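Local atomic coordinates of N-acylethanolamine-hydrolyzing acid amidase beta-subunit (PDB entry 6DY3), a protein that probably hydrolyses fatty acid amides such as N-palmitoylethanolamine to ethanolamine and free fatty acids, acting as the beta subunit of an alpha-beta heterodimer formed by autocatalytic cleavage. Residues C1-Q7 / W157-N163; I14-N18 / S65-N69; N79-E83 / N140-A144. All coordinates share one frame; numbering follows the deposited sequence.

Contact 1 (C1-Q7 / W157-N163); sequences CTSIVAQ and WFLVETN
The Trp157 indole has Ala6 CB near it, 4.0 Å from CE3 on an oblique approach, and Phe158 CD2 sits over the centre of one indole face, so the phenyl ring meets it edge-on. The amide of Asn163, at the far end, turns OD1 to the backbone N of Cys1 (3.3 Å), which arrives 19° off the carbonyl plane. Between these groups, strands 2-7 and 158-161 pair antiparallel in one of the two sheets of the Ntn-hydrolase fold, with Cys1, the probable nucleophile, at the chain start. Ser3 and Val5 make two-way backbone bonds with Glu161 and Leu159, Leu159 N to Val5 O being 2.7 Å, and Gln7 N adds a bond to Trp157 O. On one face Ile4 and Val160 lie side by side, CG2 to CG2 4.0 Å, against Leu182 of helix 173-185; on the other, Ser3 and Val5 meet Ile125 of strand 122-127. Phe158 CG stands between backbone N and carbonyl carbon (chi1 61°), which turns the ring off the strand toward Leu182. Arg174 NH2 shares Asn163 OD1, while Asn163 ND2 bonds Ala70 O and lies 3.7 Å from Cys1 CB.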
loop_
_atom_site.group_PDB
_atom_site.type_symbol
_atom_site.label_atom_id
_atom_site.label_comp_id
_atom_site.label_asym_id
_atom_site.label_seq_id
_atom_site.Cartn_x
_atom_site.Cartn_y
_atom_site.Cartn_z
ATOM N N CYS B 1 1.592 -9.697 -2.604
ATOM C CA CYS B 1 2.230 -8.407 -2.802
ATOM C C CYS B 1 3.690 -8.577 -3.177
ATOM O O CYS B 1 4.420 -9.327 -2.535
ATOM C CB CYS B 1 2.128 -7.564 -1.535
ATOM S SG CYS B 1 0.444 -7.145 -1.121
ATOM N N THR B 2 4.114 -7.849 -4.204
ATOM C CA THR B 2 5.504 -7.825 -4.641
ATOM C C THR B 2 5.891 -6.376 -4.882
ATOM O O THR B 2 5.295 -5.706 -5.731
ATOM C CB THR B 2 5.706 -8.657 -5.916
ATOM O OG1 THR B 2 5.215 -9.986 -5.708
ATOM C CG2 THR B 2 7.181 -8.724 -6.305
ATOM N N SER B 3 6.868 -5.891 -4.129
ATOM C CA SER B 3 7.388 -4.544 -4.300
ATOM C C SER B 3 8.826 -4.637 -4.773
ATOM O O SER B 3 9.634 -5.355 -4.175
ATOM C CB SER B 3 7.309 -3.749 -2.996
ATOM O OG SER B 3 5.963 -3.446 -2.676
ATOM N N ILE B 4 9.148 -3.886 -5.821
ATOM C CA ILE B 4 10.471 -3.898 -6.426
ATOM C C ILE B 4 10.952 -2.462 -6.553
ATOM O O ILE B 4 10.171 -1.566 -6.890
ATOM C CB ILE B 4 10.471 -4.586 -7.808
ATOM C CG1 ILE B 4 9.853 -5.983 -7.710
ATOM C CG2 ILE B 4 11.897 -4.659 -8.367
ATOM C CD1 ILE B 4 9.666 -6.665 -9.062
ATOM N N VAL B 5 12.232 -2.248 -6.258
ATOM C CA VAL B 5 12.909 -0.982 -6.499
ATOM C C VAL B 5 14.220 -1.283 -7.209
ATOM O O VAL B 5 14.972 -2.163 -6.777
ATOM C CB VAL B 5 13.156 -0.208 -5.193
ATOM C CG1 VAL B 5 14.218 0.885 -5.393
ATOM C CG2 VAL B 5 11.859 0.408 -4.721
ATOM N N ALA B 6 14.498 -0.547 -8.288
ATOM C CA ALA B 6 15.697 -0.762 -9.089
ATOM C C ALA B 6 16.256 0.569 -9.569
ATOM O O ALA B 6 15.501 1.478 -9.926
ATOM C CB ALA B 6 15.409 -1.668 -10.298
ATOM N N GLN B 7 17.584 0.680 -9.577
ATOM C CA GLN B 7 18.270 1.847 -10.121
ATOM C C GLN B 7 19.119 1.410 -11.308
ATOM O O GLN B 7 20.005 0.560 -11.162
ATOM C CB GLN B 7 19.129 2.530 -9.057
ATOM C CG GLN B 7 19.737 3.829 -9.537
ATOM C CD GLN B 7 20.537 4.544 -8.471
ATOM O OE1 GLN B 7 20.793 4.014 -7.391
ATOM N NE2 GLN B 7 20.915 5.774 -8.764
ATOM N N TRP B 157 21.718 -3.421 -7.534
ATOM C CA TRP B 157 20.961 -2.353 -8.170
ATOM C C TRP B 157 19.454 -2.522 -8.054
ATOM O O TRP B 157 18.719 -1.654 -8.532
ATOM C CB TRP B 157 21.347 -2.232 -9.650
ATOM C CG TRP B 157 21.175 -3.494 -10.455
ATOM C CD1 TRP B 157 22.039 -4.547 -10.522
ATOM C CD2 TRP B 157 20.076 -3.822 -11.317
ATOM N NE1 TRP B 157 21.548 -5.512 -11.368
ATOM C CE2 TRP B 157 20.344 -5.093 -11.870
ATOM C CE3 TRP B 157 18.893 -3.166 -11.674
ATOM C CZ2 TRP B 157 19.471 -5.723 -12.759
ATOM C CZ3 TRP B 157 18.025 -3.793 -12.559
ATOM C CH2 TRP B 157 18.320 -5.059 -13.090
ATOM N N PHE B 158 18.971 -3.611 -7.449
ATOM C CA PHE B 158 17.538 -3.803 -7.255
ATOM C C PHE B 158 17.257 -4.411 -5.886
ATOM O O PHE B 158 18.118 -5.035 -5.261
ATOM C CB PHE B 158 16.920 -4.684 -8.361
ATOM C CG PHE B 158 17.490 -6.074 -8.433
ATOM C CD1 PHE B 158 17.026 -7.075 -7.602
ATOM C CD2 PHE B 158 18.471 -6.381 -9.350
ATOM C CE1 PHE B 158 17.548 -8.350 -7.671
ATOM C CE2 PHE B 158 18.996 -7.658 -9.425
ATOM C CZ PHE B 158 18.532 -8.641 -8.585
ATOM N N LEU B 159 16.023 -4.205 -5.426
ATOM C CA LEU B 159 15.518 -4.775 -4.185
ATOM C C LEU B 159 14.140 -5.362 -4.450
ATOM O O LEU B 159 13.314 -4.735 -5.121
ATOM C CB LEU B 159 15.425 -3.726 -3.077
ATOM C CG LEU B 159 16.742 -3.169 -2.544
ATOM C CD1 LEU B 159 16.499 -1.895 -1.765
ATOM C CD2 LEU B 159 17.438 -4.196 -1.682
ATOM N N VAL B 160 13.902 -6.569 -3.937
ATOM C CA VAL B 160 12.633 -7.269 -4.112
ATOM C C VAL B 160 12.168 -7.795 -2.762
ATOM O O VAL B 160 12.946 -8.415 -2.028
ATOM C CB VAL B 160 12.748 -8.429 -5.121
ATOM C CG1 VAL B 160 11.396 -9.124 -5.293
ATOM C CG2 VAL B 160 13.265 -7.923 -6.451
ATOM N N GLU B 161 10.892 -7.589 -2.454
ATOM C CA GLU B 161 10.343 -8.065 -1.197
ATOM C C GLU B 161 8.882 -8.450 -1.400
ATOM O O GLU B 161 8.173 -7.845 -2.206
ATOM C CB GLU B 161 10.488 -6.997 -0.096
ATOM C CG GLU B 161 10.383 -7.542 1.320
ATOM C CD GLU B 161 11.333 -8.709 1.569
ATOM O OE1 GLU B 161 12.557 -8.468 1.678
ATOM O OE2 GLU B 161 10.859 -9.868 1.638
ATOM N N THR B 162 8.435 -9.474 -0.664
ATOM C CA THR B 162 7.038 -9.892 -0.708
ATOM C C THR B 162 6.485 -9.830 0.710
ATOM O O THR B 162 6.572 -8.783 1.343
ATOM C CB THR B 162 6.894 -11.250 -1.377
ATOM O OG1 THR B 162 7.639 -12.230 -0.637
ATOM C CG2 THR B 162 7.402 -11.208 -2.791
ATOM N N ASN B 163 5.917 -10.928 1.223
ATOM C CA ASN B 163 5.155 -10.932 2.461
ATOM C C ASN B 163 5.778 -11.750 3.585
ATOM O O ASN B 163 5.267 -11.703 4.708
ATOM C CB ASN B 163 3.748 -11.488 2.193
ATOM C CG ASN B 163 2.950 -10.609 1.270
ATOM O OD1 ASN B 163 2.421 -11.081 0.259
ATOM N ND2 ASN B 163 2.848 -9.325 1.607
#

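Contact 2 (I14-N18 / S65-N69); sequences IHGRN and SVSLN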
loop_
_atom_site.group_PDB
_atom_site.type_symbol
_atom_site.label_atom_id
_atom_site.label_comp_id
_atom_site.label_asym_id
_atom_site.label_seq_id
_atom_site.Cartn_x
_atom_site.Cartn_y
_atom_site.Cartn_z
ATOM N N ILE B 14 13.326 3.168 -10.324
ATOM C CA ILE B 14 11.999 2.707 -10.711
ATOM C C ILE B 14 11.405 1.891 -9.572
ATOM O O ILE B 14 12.083 1.044 -8.980
ATOM C CB ILE B 14 12.040 1.875 -12.011
ATOM C CG1 ILE B 14 12.603 2.713 -13.163
ATOM C CG2 ILE B 14 10.653 1.360 -12.369
ATOM C CD1 ILE B 14 14.098 2.589 -13.343
ATOM N N HIS B 15 10.127 2.135 -9.285
ATOM C CA HIS B 15 9.414 1.468 -8.201
ATOM C C HIS B 15 8.241 0.707 -8.804
ATOM O O HIS B 15 7.298 1.319 -9.319
ATOM C CB HIS B 15 8.933 2.479 -7.163
ATOM C CG HIS B 15 8.377 1.853 -5.920
ATOM N ND1 HIS B 15 8.280 2.532 -4.726
ATOM C CD2 HIS B 15 7.899 0.609 -5.683
ATOM C CE1 HIS B 15 7.762 1.737 -3.808
ATOM N NE2 HIS B 15 7.522 0.564 -4.364
ATOM N N GLY B 16 8.299 -0.620 -8.737
ATOM C CA GLY B 16 7.239 -1.476 -9.234
ATOM C C GLY B 16 6.522 -2.148 -8.079
ATOM O O GLY B 16 7.137 -2.494 -7.069
ATOM N N ARG B 17 5.220 -2.359 -8.241
ATOM C CA ARG B 17 4.417 -2.881 -7.146
ATOM C C ARG B 17 3.244 -3.680 -7.691
ATOM O O ARG B 17 2.452 -3.167 -8.484
ATOM C CB ARG B 17 3.909 -1.738 -6.256
ATOM C CG ARG B 17 3.556 -2.177 -4.842
ATOM C CD ARG B 17 2.097 -2.540 -4.703
ATOM N NE ARG B 17 1.894 -3.472 -3.602
ATOM C CZ ARG B 17 1.712 -3.129 -2.334
ATOM N NH1 ARG B 17 1.691 -1.858 -1.981
ATOM N NH2 ARG B 17 1.540 -4.075 -1.422
ATOM N N ASN B 18 3.126 -4.922 -7.238
ATOM C CA ASN B 18 1.944 -5.740 -7.463
ATOM C C ASN B 18 1.213 -5.901 -6.141
ATOM O O ASN B 18 1.842 -6.116 -5.104
ATOM C CB ASN B 18 2.312 -7.114 -8.018
ATOM C CG ASN B 18 2.544 -7.106 -9.514
ATOM O OD1 ASN B 18 2.580 -6.049 -10.145
ATOM N ND2 ASN B 18 2.710 -8.288 -10.093
ATOM N N SER B 65 8.650 7.672 -3.635
ATOM C CA SER B 65 7.466 6.832 -3.673
ATOM C C SER B 65 7.598 5.746 -2.612
ATOM O O SER B 65 8.701 5.398 -2.182
ATOM C CB SER B 65 7.253 6.213 -5.069
ATOM O OG SER B 65 8.371 5.449 -5.468
ATOM N N VAL B 66 6.454 5.219 -2.180
ATOM C CA VAL B 66 6.416 4.256 -1.087
ATOM C C VAL B 66 5.346 3.212 -1.373
ATOM O O VAL B 66 4.316 3.501 -1.989
ATOM C CB VAL B 66 6.162 4.943 0.271
ATOM C CG1 VAL B 66 4.858 5.700 0.245
ATOM C CG2 VAL B 66 6.162 3.918 1.386
ATOM N N SER B 67 5.621 1.979 -0.944
ATOM C CA SER B 67 4.640 0.902 -0.943
ATOM C C SER B 67 4.855 0.033 0.291
ATOM O O SER B 67 5.990 -0.179 0.730
ATOM C CB SER B 67 4.731 0.038 -2.214
ATOM O OG SER B 67 5.912 -0.747 -2.228
ATOM N N LEU B 68 3.760 -0.483 0.841
ATOM C CA LEU B 68 3.810 -1.297 2.048
ATOM C C LEU B 68 3.360 -2.718 1.740
ATOM O O LEU B 68 2.311 -2.923 1.122
ATOM C CB LEU B 68 2.932 -0.703 3.151
ATOM C CG LEU B 68 2.977 -1.461 4.476
ATOM C CD1 LEU B 68 3.123 -0.499 5.642
ATOM C CD2 LEU B 68 1.730 -2.317 4.632
ATOM N N ASN B 69 4.167 -3.689 2.160
ATOM C CA ASN B 69 3.818 -5.100 2.096
ATOM C C ASN B 69 3.537 -5.605 3.505
ATOM O O ASN B 69 4.323 -5.364 4.426
ATOM C CB ASN B 69 4.943 -5.925 1.467
ATOM C CG ASN B 69 5.207 -5.556 0.022
ATOM O OD1 ASN B 69 4.686 -4.559 -0.486
ATOM N ND2 ASN B 69 6.028 -6.363 -0.652
#
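Ser67 OG is gripped by two groups of the facing sheet: His15 NE2 bonds it at 3.0 Å, and Ser3 OG also bonds it from strand 2-7, the neighbour of 13-20. This is the inside of the Ntn-hydrolase sandwich, where strands 14-18 and 65-69 belong to different sheets stacked face to face, their axes 8.4 Å apart and turned by 28°. The imidazole bridges two serines along its edge, because ND1 also bonds Ser65 OG at 3.0 Å. The two bonds, both near the ring plane, probably hold the ring in this orientation. His15 CG lies anti to the backbone N (chi1 -171°), which sends the ring straight across to the other sheet.

Arg17 goes the same way but bends at chi2 (-93°), bringing its guanidinium alongside the 65-69 backbone. NH2 bonds Leu68 O at 2.9 Å from above the carbonyl plane, and NH1 adds a weak bond to the same oxygen. NE turns back to Asn18 O, 3.0 Å away and almost in the guanidinium plane, so two carbonyls set the tilt of a group probably important for activity, packed against Cys1. Asn69 OD1, bonded to Ser3 OG, lies over one guanidinium face, 3.3 Å from Arg17 NH2 at an angle too poor for a bond.

Contact 3 (N79-E83 / N140-A144); sequences NILME and NRWSA
Trp142 is clasped on both faces and at its edge. Met82 lies over one face: SD stands 4.5 Å above the centroid of the five-membered ring, 3° from the normal, a Met-aromatic contact, and CE reaches Trp142 CG at 3.6 Å. Its CG leaves anti to the backbone N and the chain then bends at chi2 (58°), which folds the sulfur back over the indole. The opposite face carries Arg141 CG over its centre, the preceding side chain in the same loop. At the edge of the six-membered ring, Asn79 CB approaches CZ2 at 3.8 Å and Glu83 CD approaches CH2 at 3.5 Å, the carboxylate nearly perpendicular to the indole.

The polar ends meet further along. The extended Arg141 chain carries its guanidinium to Glu83, where NH2 and OE2 form a long salt bridge of 3.9 Å, and under Asn79, whose OD1 sits over one guanidinium face without a hydrogen bond. Arg141 NH2 has a firmer partner in Gly74 O, which anchors the group. With an alanine in place of the indole of Trp142, Met82 SD and CE would probably lose their aromatic partner and a gap would open between helix 76-89 and the loop.

Behind these groups, the bond from Glu83 N to Asn79 O (2.8 Å) holds the two edge residues one turn apart, a cis peptide precedes Trp142, and Asn140 N bonds Ala144 O (2.9 Å) across the loop. The loop joins neighbouring antiparallel strands 134-139 and 145-149, so the contact fastens that hairpin end to helix 76-89. Pro121, just before strand 122-127, touches Trp142, Arg141 and Glu83, while Ile80 and Leu81 of the helix pack on Leu55 of the alpha subunit.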
loop_
_atom_site.group_PDB
_atom_site.type_symbol
_atom_site.label_atom_id
_atom_site.label_comp_id
_atom_site.label_asym_id
_atom_site.label_seq_id
_atom_site.Cartn_x
_atom_site.Cartn_y
_atom_site.Cartn_z
ATOM N N ASN B 79 0.260 -14.790 18.451
ATOM C CA ASN B 79 0.507 -13.357 18.386
ATOM C C ASN B 79 -0.659 -12.538 17.858
ATOM O O ASN B 79 -0.486 -11.325 17.648
ATOM C CB ASN B 79 1.736 -13.080 17.510
ATOM C CG ASN B 79 3.003 -13.675 18.070
ATOM O OD1 ASN B 79 3.808 -14.221 17.319
ATOM N ND2 ASN B 79 3.195 -13.574 19.387
ATOM N N ILE B 80 -1.833 -13.133 17.673
ATOM C CA ILE B 80 -2.936 -12.412 17.040
ATOM C C ILE B 80 -3.309 -11.178 17.852
ATOM O O ILE B 80 -3.574 -10.109 17.297
ATOM C CB ILE B 80 -4.151 -13.345 16.846
ATOM C CG1 ILE B 80 -5.285 -12.536 16.235
ATOM C CG2 ILE B 80 -4.607 -13.976 18.177
ATOM C CD1 ILE B 80 -6.301 -13.367 15.522
ATOM N N LEU B 81 -3.320 -11.307 19.185
ATOM C CA LEU B 81 -3.659 -10.183 20.050
ATOM C C LEU B 81 -2.658 -9.054 19.885
ATOM O O LEU B 81 -3.043 -7.877 19.822
ATOM C CB LEU B 81 -3.698 -10.623 21.509
ATOM C CG LEU B 81 -4.877 -11.497 21.921
ATOM C CD1 LEU B 81 -4.833 -11.667 23.419
ATOM C CD2 LEU B 81 -6.212 -10.931 21.481
ATOM N N MET B 82 -1.367 -9.389 19.835
ATOM C CA MET B 82 -0.344 -8.372 19.640
ATOM C C MET B 82 -0.417 -7.766 18.240
ATOM O O MET B 82 -0.110 -6.582 18.067
ATOM C CB MET B 82 1.044 -8.982 19.893
ATOM C CG MET B 82 2.171 -7.986 20.018
ATOM S SD MET B 82 1.894 -6.787 21.333
ATOM C CE MET B 82 3.330 -5.723 21.134
ATOM N N GLU B 83 -0.817 -8.549 17.233
ATOM C CA GLU B 83 -1.006 -8.001 15.892
ATOM C C GLU B 83 -2.131 -6.974 15.882
ATOM O O GLU B 83 -1.970 -5.858 15.375
ATOM C CB GLU B 83 -1.307 -9.126 14.892
ATOM C CG GLU B 83 -0.182 -10.155 14.710
ATOM C CD GLU B 83 0.849 -9.760 13.653
ATOM O OE1 GLU B 83 0.726 -8.667 13.056
ATOM O OE2 GLU B 83 1.788 -10.554 13.414
ATOM N N ASN B 140 9.873 -4.864 12.401
ATOM C CA ASN B 140 9.954 -6.133 13.105
ATOM C C ASN B 140 8.976 -6.152 14.269
ATOM O O ASN B 140 8.381 -5.138 14.636
ATOM C CB ASN B 140 11.381 -6.383 13.606
ATOM C CG ASN B 140 12.399 -6.396 12.487
ATOM O OD1 ASN B 140 12.175 -6.996 11.438
ATOM N ND2 ASN B 140 13.524 -5.721 12.700
ATOM N N ARG B 141 8.816 -7.337 14.846
ATOM C CA ARG B 141 8.015 -7.505 16.045
ATOM C C ARG B 141 8.764 -6.882 17.235
ATOM O O ARG B 141 9.829 -7.391 17.609
ATOM C CB ARG B 141 7.741 -8.980 16.309
ATOM C CG ARG B 141 6.812 -9.614 15.295
ATOM C CD ARG B 141 6.682 -11.103 15.538
ATOM N NE ARG B 141 5.617 -11.704 14.740
ATOM C CZ ARG B 141 5.378 -13.013 14.677
ATOM N NH1 ARG B 141 6.136 -13.863 15.361
ATOM N NH2 ARG B 141 4.378 -13.474 13.929
ATOM N N TRP B 142 8.254 -5.802 17.843
ATOM C CA TRP B 142 7.021 -5.097 17.451
ATOM C C TRP B 142 7.258 -3.600 17.375
ATOM O O TRP B 142 6.318 -2.833 17.179
ATOM C CB TRP B 142 5.900 -5.396 18.448
ATOM C CG TRP B 142 5.525 -6.848 18.513
ATOM C CD1 TRP B 142 6.006 -7.779 19.383
ATOM C CD2 TRP B 142 4.581 -7.530 17.677
ATOM N NE1 TRP B 142 5.428 -9.000 19.138
ATOM C CE2 TRP B 142 4.550 -8.875 18.094
ATOM C CE3 TRP B 142 3.763 -7.134 16.617
ATOM C CZ2 TRP B 142 3.729 -9.826 17.492
ATOM C CZ3 TRP B 142 2.952 -8.080 16.018
ATOM C CH2 TRP B 142 2.941 -9.411 16.457
ATOM N N SER B 143 8.517 -3.186 17.505
ATOM C CA SER B 143 8.829 -1.763 17.510
ATOM C C SER B 143 10.167 -1.417 16.872
ATOM O O SER B 143 10.483 -0.231 16.773
ATOM C CB SER B 143 8.797 -1.260 18.956
ATOM O OG SER B 143 9.701 -2.005 19.748
ATOM N N ALA B 144 10.965 -2.390 16.451
ATOM C CA ALA B 144 12.258 -2.127 15.842
ATOM C C ALA B 144 12.143 -2.166 14.324
ATOM O O ALA B 144 11.185 -2.704 13.761
ATOM C CB ALA B 144 13.298 -3.144 16.318
#

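From Cys1 the chain runs through strand 2-7 into its sheet neighbour, strand 13-20. Contact 2 closes the first loop when 65-69 returns, 46 residues after 14-18, and stacks one sheet on the other. Strand 64-70 then leads to helix 76-89, where contact 3 opens; it closes at 140-144, tying that helix to a hairpin end of the second sheet. Contact 1 closes last, as 157-163 comes back beside 1-7 and encloses both others. Contacts 2 and 3 follow in series, and none cross. Contacts 1 and 2 touch, among other places where Cys1 meets Arg17 and Ser3 meets Ser67, and their centres are 7 Å apart; contact 3 lies about 23 Å from either, centre to centre.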